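Local atomic coordinates of beta sliding clamp (Streptococcus pneumoniae, PDB entry 2AWA), a protein that probably forms a ring-shaped head-to-tail homodimer around DNA and tethers DNA polymerases and other proteins to it for processive replication. Residues 145-150 with 234-239; 158-163 with 198-203; 173-178 with 255-260; 178-183 with 210-215. All coordinates share one frame; numbering follows the deposited sequence.

Interaction 1 (145-150 with 234-239)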
loop_
_atom_site.group_PDB
_atom_site.type_symbol
_atom_site.label_atom_id
_atom_site.label_comp_id
_atom_site.label_asym_id
_atom_site.label_seq_id
_atom_site.Cartn_x
_atom_site.Cartn_y
_atom_site.Cartn_z
ATOM N N THR B 145 34.273 -21.119 16.105
ATOM C CA THR B 145 34.245 -21.732 14.779
ATOM C C THR B 145 32.879 -21.436 14.139
ATOM O O THR B 145 31.833 -21.791 14.698
ATOM C CB THR B 145 34.463 -23.259 14.847
ATOM O OG1 THR B 145 35.838 -23.540 15.175
ATOM C CG2 THR B 145 34.089 -23.930 13.508
ATOM N N PRO B 146 32.886 -20.784 12.964
ATOM C CA PRO B 146 31.639 -20.430 12.315
ATOM C C PRO B 146 30.970 -21.634 11.677
ATOM O O PRO B 146 31.627 -22.631 11.384
ATOM C CB PRO B 146 32.078 -19.441 11.240
ATOM C CG PRO B 146 33.461 -19.829 10.917
ATOM C CD PRO B 146 34.061 -20.363 12.178
ATOM N N LEU B 147 29.665 -21.542 11.498
ATOM C CA LEU B 147 28.913 -22.493 10.693
ATOM C C LEU B 147 28.606 -21.743 9.419
ATOM O O LEU B 147 28.151 -20.607 9.477
ATOM C CB LEU B 147 27.609 -22.901 11.398
ATOM C CG LEU B 147 26.451 -23.487 10.564
ATOM C CD1 LEU B 147 26.739 -24.860 10.026
ATOM C CD2 LEU B 147 25.220 -23.557 11.399
ATOM N N ILE B 148 28.850 -22.353 8.268
ATOM C CA ILE B 148 28.612 -21.682 6.999
ATOM C C ILE B 148 27.445 -22.326 6.273
ATOM O O ILE B 148 27.473 -23.507 5.975
ATOM C CB ILE B 148 29.869 -21.668 6.112
ATOM C CG1 ILE B 148 31.040 -21.086 6.899
ATOM C CG2 ILE B 148 29.624 -20.835 4.852
ATOM C CD1 ILE B 148 32.281 -20.830 6.068
ATOM N N LEU B 149 26.417 -21.532 5.999
ATOM C CA LEU B 149 25.274 -22.011 5.241
ATOM C C LEU B 149 25.033 -21.099 4.058
ATOM O O LEU B 149 25.155 -19.864 4.152
ATOM C CB LEU B 149 23.998 -22.076 6.104
ATOM C CG LEU B 149 24.091 -22.905 7.387
ATOM C CD1 LEU B 149 22.837 -22.768 8.257
ATOM C CD2 LEU B 149 24.362 -24.373 7.053
ATOM N N GLU B 150 24.690 -21.736 2.944
ATOM C CA GLU B 150 24.196 -21.035 1.781
ATOM C C GLU B 150 22.942 -20.255 2.252
ATOM O O GLU B 150 22.088 -20.807 2.936
ATOM C CB GLU B 150 23.919 -22.063 0.662
ATOM C CG GLU B 150 23.735 -21.486 -0.741
ATOM N N VAL B 234 26.676 -17.053 4.447
ATOM C CA VAL B 234 26.817 -16.300 5.674
ATOM C C VAL B 234 27.503 -17.194 6.715
ATOM O O VAL B 234 27.389 -18.414 6.656
ATOM C CB VAL B 234 25.416 -15.824 6.175
ATOM C CG1 VAL B 234 24.619 -16.972 6.733
ATOM C CG2 VAL B 234 25.558 -14.765 7.220
ATOM N N GLU B 235 28.202 -16.578 7.662
ATOM C CA GLU B 235 28.827 -17.291 8.783
ATOM C C GLU B 235 28.007 -17.110 10.058
ATOM O O GLU B 235 27.643 -15.987 10.390
ATOM C CB GLU B 235 30.209 -16.739 9.036
ATOM C CG GLU B 235 31.077 -16.721 7.824
ATOM C CD GLU B 235 32.539 -16.521 8.170
ATOM O OE1 GLU B 235 32.837 -15.638 9.012
ATOM O OE2 GLU B 235 33.390 -17.237 7.590
ATOM N N ILE B 236 27.748 -18.208 10.774
ATOM C CA ILE B 236 26.908 -18.190 11.973
ATOM C C ILE B 236 27.724 -18.507 13.206
ATOM O O ILE B 236 28.528 -19.450 13.215
ATOM C CB ILE B 236 25.715 -19.162 11.847
ATOM C CG1 ILE B 236 25.038 -18.990 10.483
ATOM C CG2 ILE B 236 24.659 -18.893 12.958
ATOM C CD1 ILE B 236 23.695 -19.717 10.336
ATOM N N PHE B 237 27.577 -17.693 14.243
ATOM C CA PHE B 237 28.301 -17.948 15.502
ATOM C C PHE B 237 27.279 -18.066 16.613
ATOM O O PHE B 237 26.301 -17.329 16.623
ATOM C CB PHE B 237 29.317 -16.843 15.815
ATOM C CG PHE B 237 30.386 -16.695 14.775
ATOM C CD1 PHE B 237 30.093 -16.118 13.556
ATOM C CD2 PHE B 237 31.690 -17.141 15.012
ATOM C CE1 PHE B 237 31.041 -15.982 12.576
ATOM C CE2 PHE B 237 32.662 -17.013 14.045
ATOM C CZ PHE B 237 32.349 -16.425 12.818
ATOM N N PHE B 238 27.515 -18.996 17.543
ATOM C CA PHE B 238 26.564 -19.318 18.609
ATOM C C PHE B 238 27.077 -18.890 19.975
ATOM O O PHE B 238 28.222 -19.117 20.307
ATOM C CB PHE B 238 26.292 -20.825 18.618
ATOM C CG PHE B 238 25.520 -21.306 17.415
ATOM C CD1 PHE B 238 24.143 -21.166 17.357
ATOM C CD2 PHE B 238 26.173 -21.856 16.331
ATOM C CE1 PHE B 238 23.427 -21.583 16.229
ATOM C CE2 PHE B 238 25.484 -22.282 15.231
ATOM C CZ PHE B 238 24.105 -22.150 15.171
ATOM N N ALA B 239 26.219 -18.242 20.751
ATOM C CA ALA B 239 26.382 -18.157 22.207
ATOM C C ALA B 239 25.088 -18.663 22.854
ATOM O O ALA B 239 24.128 -19.027 22.146
ATOM C CB ALA B 239 26.690 -16.730 22.648
#

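Interaction 2 (158-163 with 198-203)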
loop_
_atom_site.group_PDB
_atom_site.type_symbol
_atom_site.label_atom_id
_atom_site.label_comp_id
_atom_site.label_asym_id
_atom_site.label_seq_id
_atom_site.Cartn_x
_atom_site.Cartn_y
_atom_site.Cartn_z
ATOM N N ILE B 158 13.408 -20.723 6.482
ATOM C CA ILE B 158 12.609 -19.703 7.107
ATOM C C ILE B 158 11.230 -19.675 6.494
ATOM O O ILE B 158 10.260 -19.720 7.220
ATOM C CB ILE B 158 13.289 -18.331 7.062
ATOM C CG1 ILE B 158 14.539 -18.351 7.945
ATOM C CG2 ILE B 158 12.364 -17.271 7.583
ATOM C CD1 ILE B 158 15.532 -17.226 7.680
ATOM N N ASN B 159 11.117 -19.658 5.173
ATOM C CA ASN B 159 9.783 -19.623 4.545
ATOM C C ASN B 159 8.973 -20.895 4.763
ATOM O O ASN B 159 7.724 -20.857 4.779
ATOM C CB ASN B 159 9.881 -19.336 3.049
ATOM C CG ASN B 159 10.013 -17.887 2.766
ATOM O OD1 ASN B 159 9.312 -17.061 3.365
ATOM N ND2 ASN B 159 10.936 -17.541 1.866
ATOM N N GLU B 160 9.676 -22.017 4.919
ATOM C CA GLU B 160 8.999 -23.263 5.222
ATOM C C GLU B 160 8.567 -23.460 6.697
ATOM O O GLU B 160 7.722 -24.290 6.956
ATOM C CB GLU B 160 9.831 -24.423 4.741
ATOM C CG GLU B 160 9.772 -24.559 3.224
ATOM C CD GLU B 160 10.793 -25.549 2.662
ATOM O OE1 GLU B 160 11.748 -25.926 3.404
ATOM O OE2 GLU B 160 10.617 -25.936 1.475
ATOM N N THR B 161 9.073 -22.674 7.647
ATOM C CA THR B 161 8.779 -22.959 9.070
ATOM C C THR B 161 8.280 -21.801 9.955
ATOM O O THR B 161 7.393 -22.001 10.776
ATOM C CB THR B 161 10.002 -23.631 9.759
ATOM O OG1 THR B 161 11.100 -22.728 9.767
ATOM C CG2 THR B 161 10.415 -24.851 9.008
ATOM N N ALA B 162 8.829 -20.605 9.799
ATOM C CA ALA B 162 8.526 -19.486 10.718
ATOM C C ALA B 162 7.030 -19.088 10.837
ATOM O O ALA B 162 6.592 -18.576 11.854
ATOM C CB ALA B 162 9.344 -18.291 10.329
ATOM N N PHE B 163 6.245 -19.312 9.804
ATOM C CA PHE B 163 4.823 -18.977 9.886
ATOM C C PHE B 163 4.040 -19.878 10.898
ATOM O O PHE B 163 2.955 -19.524 11.366
ATOM C CB PHE B 163 4.204 -19.077 8.484
ATOM C CG PHE B 163 4.055 -20.455 8.035
ATOM C CD1 PHE B 163 2.942 -21.192 8.412
ATOM C CD2 PHE B 163 5.067 -21.072 7.340
ATOM C CE1 PHE B 163 2.827 -22.506 8.052
ATOM C CE2 PHE B 163 4.964 -22.374 6.980
ATOM C CZ PHE B 163 3.847 -23.099 7.325
ATOM N N SER B 198 5.307 -27.136 11.618
ATOM C CA SER B 198 6.141 -27.278 10.439
ATOM C C SER B 198 7.554 -27.775 10.749
ATOM O O SER B 198 8.232 -27.287 11.637
ATOM C CB SER B 198 6.221 -25.951 9.703
ATOM O OG SER B 198 6.662 -26.189 8.391
ATOM N N GLN B 199 8.002 -28.734 9.961
ATOM C CA GLN B 199 9.283 -29.346 10.180
ATOM C C GLN B 199 10.002 -29.548 8.857
ATOM O O GLN B 199 9.443 -30.137 7.923
ATOM C CB GLN B 199 9.096 -30.682 10.871
ATOM C CG GLN B 199 10.404 -31.333 11.218
ATOM C CD GLN B 199 10.209 -32.635 11.919
ATOM O OE1 GLN B 199 10.376 -32.731 13.134
ATOM N NE2 GLN B 199 9.827 -33.650 11.164
ATOM N N LYS B 200 11.240 -29.066 8.796
ATOM C CA LYS B 200 12.094 -29.244 7.638
ATOM C C LYS B 200 13.415 -29.839 8.116
ATOM O O LYS B 200 13.993 -29.365 9.087
ATOM C CB LYS B 200 12.319 -27.891 6.956
ATOM C CG LYS B 200 13.311 -27.885 5.790
ATOM C CD LYS B 200 12.869 -28.787 4.644
ATOM C CE LYS B 200 13.857 -28.738 3.456
ATOM N NZ LYS B 200 14.047 -27.342 2.906
ATOM N N LYS B 201 13.885 -30.867 7.415
ATOM C CA LYS B 201 15.131 -31.552 7.741
ATOM C C LYS B 201 16.081 -31.575 6.529
ATOM O O LYS B 201 15.665 -31.874 5.419
ATOM C CB LYS B 201 14.834 -32.990 8.138
ATOM C CG LYS B 201 14.083 -33.232 9.444
ATOM C CD LYS B 201 13.951 -34.761 9.616
ATOM C CE LYS B 201 13.577 -35.216 11.019
ATOM N NZ LYS B 201 13.945 -36.679 11.247
ATOM N N LEU B 202 17.355 -31.265 6.755
ATOM C CA LEU B 202 18.395 -31.340 5.726
ATOM C C LEU B 202 19.545 -32.152 6.242
ATOM O O LEU B 202 19.685 -32.310 7.450
ATOM C CB LEU B 202 18.986 -29.972 5.457
ATOM C CG LEU B 202 18.081 -28.948 4.830
ATOM C CD1 LEU B 202 18.798 -27.612 4.895
ATOM C CD2 LEU B 202 17.735 -29.353 3.391
ATOM N N THR B 203 20.392 -32.608 5.317
ATOM C CA THR B 203 21.730 -33.058 5.647
ATOM C C THR B 203 22.732 -32.045 5.100
ATOM O O THR B 203 22.744 -31.766 3.907
ATOM C CB THR B 203 22.019 -34.421 5.051
ATOM O OG1 THR B 203 21.047 -35.355 5.533
ATOM C CG2 THR B 203 23.407 -34.885 5.446
#

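Interaction 3 (173-178 with 255-260)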
loop_
_atom_site.group_PDB
_atom_site.type_symbol
_atom_site.label_atom_id
_atom_site.label_comp_id
_atom_site.label_asym_id
_atom_site.label_seq_id
_atom_site.Cartn_x
_atom_site.Cartn_y
_atom_site.Cartn_z
ATOM N N ILE B 173 8.641 -19.466 24.218
ATOM C CA ILE B 173 9.391 -20.539 23.560
ATOM C C ILE B 173 8.796 -20.919 22.189
ATOM O O ILE B 173 9.540 -21.113 21.246
ATOM C CB ILE B 173 9.517 -21.779 24.476
ATOM C CG1 ILE B 173 10.613 -22.717 23.981
ATOM C CG2 ILE B 173 8.206 -22.526 24.570
ATOM C CD1 ILE B 173 11.993 -22.193 24.197
ATOM N N LEU B 174 7.468 -20.952 22.060
ATOM C CA LEU B 174 6.811 -21.261 20.781
ATOM C C LEU B 174 6.728 -20.105 19.762
ATOM O O LEU B 174 6.164 -20.287 18.660
ATOM C CB LEU B 174 5.378 -21.736 21.024
ATOM C CG LEU B 174 5.132 -22.884 21.971
ATOM C CD1 LEU B 174 3.696 -23.276 21.840
ATOM C CD2 LEU B 174 6.047 -24.053 21.646
ATOM N N THR B 175 7.234 -18.924 20.114
ATOM C CA THR B 175 7.350 -17.807 19.140
ATOM C C THR B 175 8.640 -17.871 18.300
ATOM O O THR B 175 8.894 -17.014 17.461
ATOM C CB THR B 175 7.345 -16.460 19.839
ATOM O OG1 THR B 175 8.480 -16.377 20.702
ATOM C CG2 THR B 175 6.076 -16.279 20.645
ATOM N N GLY B 176 9.458 -18.885 18.551
ATOM C CA GLY B 176 10.705 -19.055 17.845
ATOM C C GLY B 176 10.715 -20.322 17.021
ATOM O O GLY B 176 9.795 -21.147 17.097
ATOM N N VAL B 177 11.762 -20.462 16.219
ATOM C CA VAL B 177 11.961 -21.652 15.447
ATOM C C VAL B 177 13.075 -22.477 16.092
ATOM O O VAL B 177 14.109 -21.967 16.469
ATOM C CB VAL B 177 12.258 -21.290 14.012
ATOM C CG1 VAL B 177 12.521 -22.547 13.185
ATOM C CG2 VAL B 177 11.091 -20.496 13.437
ATOM N N HIS B 178 12.834 -23.761 16.245
ATOM C CA HIS B 178 13.785 -24.633 16.925
ATOM C C HIS B 178 14.744 -25.250 15.888
ATOM O O HIS B 178 14.309 -25.887 14.934
ATOM C CB HIS B 178 13.000 -25.686 17.714
ATOM C CG HIS B 178 13.843 -26.595 18.535
ATOM N ND1 HIS B 178 13.518 -27.920 18.733
ATOM C CD2 HIS B 178 14.982 -26.376 19.233
ATOM C CE1 HIS B 178 14.435 -28.483 19.500
ATOM N NE2 HIS B 178 15.332 -27.569 19.821
ATOM N N ARG B 255 18.725 -12.202 19.669
ATOM C CA ARG B 255 18.563 -12.942 20.900
ATOM C C ARG B 255 18.098 -14.338 20.566
ATOM O O ARG B 255 17.481 -14.574 19.532
ATOM C CB ARG B 255 17.516 -12.289 21.791
ATOM C CG ARG B 255 17.959 -10.982 22.398
ATOM C CD ARG B 255 16.764 -10.212 22.916
ATOM N NE ARG B 255 16.143 -10.860 24.065
ATOM C CZ ARG B 255 16.544 -10.714 25.327
ATOM N NH1 ARG B 255 17.584 -9.938 25.622
ATOM N NH2 ARG B 255 15.900 -11.350 26.300
ATOM N N LEU B 256 18.428 -15.254 21.459
ATOM C CA LEU B 256 17.877 -16.581 21.466
ATOM C C LEU B 256 16.831 -16.655 22.564
ATOM O O LEU B 256 16.876 -15.919 23.546
ATOM C CB LEU B 256 18.999 -17.591 21.709
ATOM C CG LEU B 256 20.022 -17.645 20.564
ATOM C CD1 LEU B 256 21.101 -18.696 20.811
ATOM C CD2 LEU B 256 19.320 -17.891 19.218
ATOM N N LEU B 257 15.892 -17.562 22.401
ATOM C CA LEU B 257 14.924 -17.839 23.441
ATOM C C LEU B 257 15.428 -18.913 24.396
ATOM O O LEU B 257 15.579 -20.048 24.021
ATOM C CB LEU B 257 13.610 -18.272 22.804
ATOM C CG LEU B 257 12.985 -17.128 22.007
ATOM C CD1 LEU B 257 12.047 -17.639 20.935
ATOM C CD2 LEU B 257 12.277 -16.183 22.928
ATOM N N GLU B 258 15.672 -18.539 25.640
ATOM C CA GLU B 258 15.995 -19.498 26.692
ATOM C C GLU B 258 14.795 -20.415 26.971
ATOM O O GLU B 258 13.644 -20.064 26.705
ATOM C CB GLU B 258 16.413 -18.790 28.010
ATOM C CG GLU B 258 17.309 -17.513 27.901
ATOM C CD GLU B 258 18.617 -17.688 27.093
ATOM O OE1 GLU B 258 18.673 -18.511 26.156
ATOM O OE2 GLU B 258 19.599 -16.968 27.387
ATOM N N GLY B 259 15.091 -21.589 27.519
ATOM C CA GLY B 259 14.080 -22.587 27.854
ATOM C C GLY B 259 14.105 -23.821 26.974
ATOM O O GLY B 259 14.692 -23.817 25.894
ATOM N N ASN B 260 13.424 -24.866 27.434
ATOM C CA ASN B 260 13.323 -26.128 26.708
ATOM C C ASN B 260 12.174 -26.207 25.710
ATOM O O ASN B 260 11.011 -26.030 26.057
ATOM C CB ASN B 260 13.241 -27.259 27.710
ATOM C CG ASN B 260 14.527 -27.372 28.533
ATOM O OD1 ASN B 260 15.622 -27.512 27.969
ATOM N ND2 ASN B 260 14.408 -27.264 29.857
#

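Interaction 4 (178-183 with 210-215)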
loop_
_atom_site.group_PDB
_atom_site.type_symbol
_atom_site.label_atom_id
_atom_site.label_comp_id
_atom_site.label_asym_id
_atom_site.label_seq_id
_atom_site.Cartn_x
_atom_site.Cartn_y
_atom_site.Cartn_z
ATOM N N HIS B 178 12.834 -23.761 16.245
ATOM C CA HIS B 178 13.785 -24.633 16.925
ATOM C C HIS B 178 14.744 -25.250 15.888
ATOM O O HIS B 178 14.309 -25.887 14.934
ATOM C CB HIS B 178 13.000 -25.686 17.714
ATOM C CG HIS B 178 13.843 -26.595 18.535
ATOM N ND1 HIS B 178 13.518 -27.920 18.733
ATOM C CD2 HIS B 178 14.982 -26.376 19.233
ATOM C CE1 HIS B 178 14.435 -28.483 19.500
ATOM N NE2 HIS B 178 15.332 -27.569 19.821
ATOM N N PHE B 179 16.040 -25.023 16.077
ATOM C CA PHE B 179 17.080 -25.439 15.145
ATOM C C PHE B 179 17.997 -26.426 15.847
ATOM O O PHE B 179 18.617 -26.066 16.828
ATOM C CB PHE B 179 17.945 -24.245 14.761
ATOM C CG PHE B 179 17.450 -23.476 13.591
ATOM C CD1 PHE B 179 16.436 -22.530 13.745
ATOM C CD2 PHE B 179 18.043 -23.633 12.342
ATOM C CE1 PHE B 179 15.978 -21.775 12.658
ATOM C CE2 PHE B 179 17.612 -22.873 11.241
ATOM C CZ PHE B 179 16.568 -21.939 11.396
ATOM N N VAL B 180 18.109 -27.649 15.338
ATOM C CA VAL B 180 18.930 -28.661 15.995
ATOM C C VAL B 180 19.839 -29.322 14.971
ATOM O O VAL B 180 19.374 -29.841 13.948
ATOM C CB VAL B 180 18.087 -29.751 16.698
ATOM C CG1 VAL B 180 18.946 -30.558 17.635
ATOM C CG2 VAL B 180 16.947 -29.138 17.472
ATOM N N LEU B 181 21.136 -29.279 15.243
ATOM C CA LEU B 181 22.089 -30.002 14.441
ATOM C C LEU B 181 22.516 -31.187 15.284
ATOM O O LEU B 181 23.015 -31.001 16.391
ATOM C CB LEU B 181 23.289 -29.122 14.084
ATOM C CG LEU B 181 24.235 -29.731 13.047
ATOM C CD1 LEU B 181 23.630 -29.585 11.674
ATOM C CD2 LEU B 181 25.601 -29.076 13.099
ATOM N N SER B 182 22.279 -32.397 14.782
ATOM C CA SER B 182 22.759 -33.613 15.432
ATOM C C SER B 182 23.640 -34.403 14.472
ATOM O O SER B 182 23.547 -34.236 13.255
ATOM C CB SER B 182 21.594 -34.474 15.905
ATOM O OG SER B 182 20.813 -34.921 14.813
ATOM N N GLN B 183 24.509 -35.241 15.033
ATOM C CA GLN B 183 25.374 -36.132 14.255
ATOM C C GLN B 183 26.198 -35.343 13.251
ATOM O O GLN B 183 26.405 -35.765 12.111
ATOM C CB GLN B 183 24.542 -37.214 13.558
ATOM C CG GLN B 183 23.701 -38.072 14.519
ATOM C CD GLN B 183 22.364 -38.478 13.914
ATOM O OE1 GLN B 183 21.309 -37.895 14.227
ATOM N NE2 GLN B 183 22.404 -39.472 13.028
ATOM N N ASP B 210 27.713 -29.625 16.784
ATOM C CA ASP B 210 26.270 -29.645 17.106
ATOM C C ASP B 210 25.776 -28.425 17.889
ATOM O O ASP B 210 26.509 -27.847 18.664
ATOM C CB ASP B 210 25.897 -30.917 17.886
ATOM C CG ASP B 210 25.895 -32.176 17.009
ATOM O OD1 ASP B 210 25.932 -32.048 15.761
ATOM O OD2 ASP B 210 25.849 -33.299 17.576
ATOM N N PHE B 211 24.517 -28.039 17.670
ATOM C CA PHE B 211 23.895 -26.978 18.458
ATOM C C PHE B 211 22.420 -27.247 18.629
ATOM O O PHE B 211 21.863 -28.124 17.970
ATOM C CB PHE B 211 24.103 -25.615 17.809
ATOM C CG PHE B 211 23.675 -25.564 16.392
ATOM C CD1 PHE B 211 22.345 -25.320 16.055
ATOM C CD2 PHE B 211 24.585 -25.769 15.378
ATOM C CE1 PHE B 211 21.955 -25.284 14.722
ATOM C CE2 PHE B 211 24.183 -25.738 14.038
ATOM C CZ PHE B 211 22.876 -25.500 13.718
ATOM N N ASP B 212 21.793 -26.475 19.512
ATOM C CA ASP B 212 20.366 -26.601 19.783
ATOM C C ASP B 212 19.874 -25.236 20.240
ATOM O O ASP B 212 20.100 -24.839 21.364
ATOM C CB ASP B 212 20.138 -27.673 20.865
ATOM C CG ASP B 212 18.664 -28.077 21.015
ATOM O OD1 ASP B 212 17.768 -27.220 20.865
ATOM O OD2 ASP B 212 18.411 -29.273 21.295
ATOM N N VAL B 213 19.220 -24.504 19.354
ATOM C CA VAL B 213 18.816 -23.136 19.659
ATOM C C VAL B 213 17.368 -22.890 19.262
ATOM O O VAL B 213 16.777 -23.651 18.495
ATOM C CB VAL B 213 19.747 -22.109 18.973
ATOM C CG1 VAL B 213 21.197 -22.291 19.460
ATOM C CG2 VAL B 213 19.700 -22.244 17.466
ATOM N N VAL B 214 16.791 -21.832 19.811
ATOM C CA VAL B 214 15.472 -21.384 19.404
ATOM C C VAL B 214 15.586 -19.925 19.013
ATOM O O VAL B 214 16.004 -19.090 19.835
ATOM C CB VAL B 214 14.418 -21.572 20.518
ATOM C CG1 VAL B 214 13.037 -21.174 20.016
ATOM C CG2 VAL B 214 14.374 -23.010 20.973
ATOM N N ILE B 215 15.213 -19.615 17.769
ATOM C CA ILE B 215 15.414 -18.286 17.229
ATOM C C ILE B 215 14.077 -17.587 17.000
ATOM O O ILE B 215 13.251 -18.093 16.277
ATOM C CB ILE B 215 16.188 -18.345 15.896
ATOM C CG1 ILE B 215 17.477 -19.156 16.053
ATOM C CG2 ILE B 215 16.520 -16.935 15.392
ATOM C CD1 ILE B 215 18.096 -19.570 14.731
#

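Interaction 1 (145-150 with 234-239)
Leu147 and Ile236 form a hydrogen-bonded pair at one end of a short antiparallel beta ladder, in which strand 147-150 closes one end of an eight-stranded sheet that runs from the N-terminal into the central domain of the sliding clamp by lying along strand 233-238. Four backbone bonds hold the ladder. Leu147 N reaches Ile236 O at 2.9 Å, in the carbonyl plane and on a lone pair, and Ile236 N returns a bond to Leu147 O. The ladder slackens toward Leu149 and Val234, where the bond from Leu149 N to Val234 O is weak. Ile148 CA and Glu235 CA, between these pairs, and Pro146 CA, just before them, add CA-H...O contacts to carbonyls across the ladder.

Apolar packing differs on the two faces. On the buried face Leu149 CD1 meets Ile236 CD1 at 3.8 Å, with Leu154 of helix 151-161 lying against both residues. Leu147 has CG anti to the backbone N (chi1 159°), and its CD2 comes to the edge of the Phe238 ring, a ring that also stacks on Phe211. On the other face Ile148 and Glu235 run side by side, and Pro146 lies alongside Phe237, its CB 3.4 Å from Phe237 CZ.

Interaction 2 (158-163 with 198-203)
Torsions at Ser198 and Lys200 aim both side chains at the end of helix 151-161. Ser198 OG stands opposite its own backbone N (chi1 -162°) and donates to Glu160 O at 2.6 Å, arriving 16° out of the carbonyl plane. The hydroxyl thus ties a main-chain carbonyl in the last turn of the helix to the strand. Lys200 starts out in the same way, then bends at chi2 (61°) and again at chi4, and the double bend curls its chain round one carboxylate oxygen. Lys200 NZ lies 2.7 Å from Glu160 OE1 in a salt bridge that uses the syn lone pair, while Lys200 CD sits 3.3 Å from the same Glu160 OE1. Glu160 comes in obliquely on an extended chain to meet it.

Between these polar links Thr161 packs with its methyl: CG2 is 4.1 Å from Lys200 CB, whereas its hydroxyl is turned back to bond Ile157 O within the helix. Nearby, Glu378 brings a second carboxylate close to that of Glu160 and makes a long, weak ion pair with Lys200 NZ, which would be expected to temper the crowding of like charge.

The contact is buried and seats the end of the helix on strand 196-203, between strand 186-192, where Thr189 touches Thr161, and strand 379-384, whose Phe380 packs on both Glu160 and Ser198.

Interaction 3 (173-178 with 255-260)
Ile173 and Leu257 reach past each other where a 3-10 turn (173-175) leading into strand 176-182 meets the irregular loop that follows strand 250-255. This is plain packing at the surface of the central domain, with no hydrogen bond between the two segments.

Ile173 lays its longer branch along the loop backbone. CG1 stands opposite the backbone N (chi1 -164°), and CD1 ends among main-chain carbonyls: Ile173 CD1 is 3.6 Å from Gly259 O and 3.7 Å from Glu258 O. Further back on the same branch, Ile173 CG1 lies 3.9 Å from Asn260 O. The loop therefore bends round the isoleucine and offers it chiefly backbone, and Gly259 takes a positive phi (110°) in this bend. Tyr261, next along the chain, also touches Ile173.

Leu257 points the other way, from the loop into the turn. Its CB is 4.5 Å from Ile173 CD1, a loose apolar contact, and the branch beyond runs on toward Thr175 and Gly176. There it crosses the Thr175 side chain at about a right angle, with the hydroxyl of Thr175 already bonded to Pro172 O. Val214, on the adjoining strand 211-216, lies against Leu257 as well.

Gly176 presents bare backbone to the leucine, whose Leu257 CD1 settles 3.7 Å from Gly176 CA.

Interaction 4 (178-183 with 210-215)
Asp212 OD1 accepts a 2.7 Å hydrogen bond from His178 NE2, the shortest polar link here. The oxygen lies nearly in the imidazole plane, but the donor meets it on its syn side 27° out of the carboxylate plane, and the two flat groups are turned 35° apart. With CG anti to the backbone N (chi1 -176°), His178 swings along the strand to reach an aspartate two residues before its own cross-strand partner, Val214, in the chain. Val180, which is paired with Asp212, puts CG2 over one face of the imidazole, and Tyr261 also stacks with that ring.

Beneath these groups runs an antiparallel ladder in which strand 211-216 forms an end of the nine-stranded sheet beside strand 176-182. Phe179 and Val213 make a hydrogen-bonded pair: Phe179 N to Val213 O is 2.9 Å and almost straight, with the return bond from Val213 N. Farther along, Leu181 N donates to Phe211 O at 3.0 Å.

The opposite face is apolar. Leu181 CB sits over the Phe211 ring in a CH-pi contact, 3.7 Å from its centroid. Phe179 lies across Ile215, its CD1 3.5 Å from Ile215 CD1, and its CB touches Val213 CG2 at 3.8 Å. At the ladder's other end Asp210 OD1 takes a hydrogen bond from His184 N.

How the interactions relate
Strand 147-150 opens the story and is closed only late, when 234-239 returns beside it in interaction 1. Helix 151-161 follows directly, and interaction 2 seats its end on 198-203, a loop lying wholly within that of interaction 1. Next, 173-178 begins a loop that interaction 3 closes at 255-260, crossing interactions 1 and 2. Interaction 4 starts from the shared His178 and closes at 210-215; it lies inside the loops of 1 and 3 but crosses 2. Phe211 packs against Leu147 and Phe238, joining the nine-stranded sheet to the eight-stranded one, while Val177 packs against Thr161 and Ala162 near the helix end.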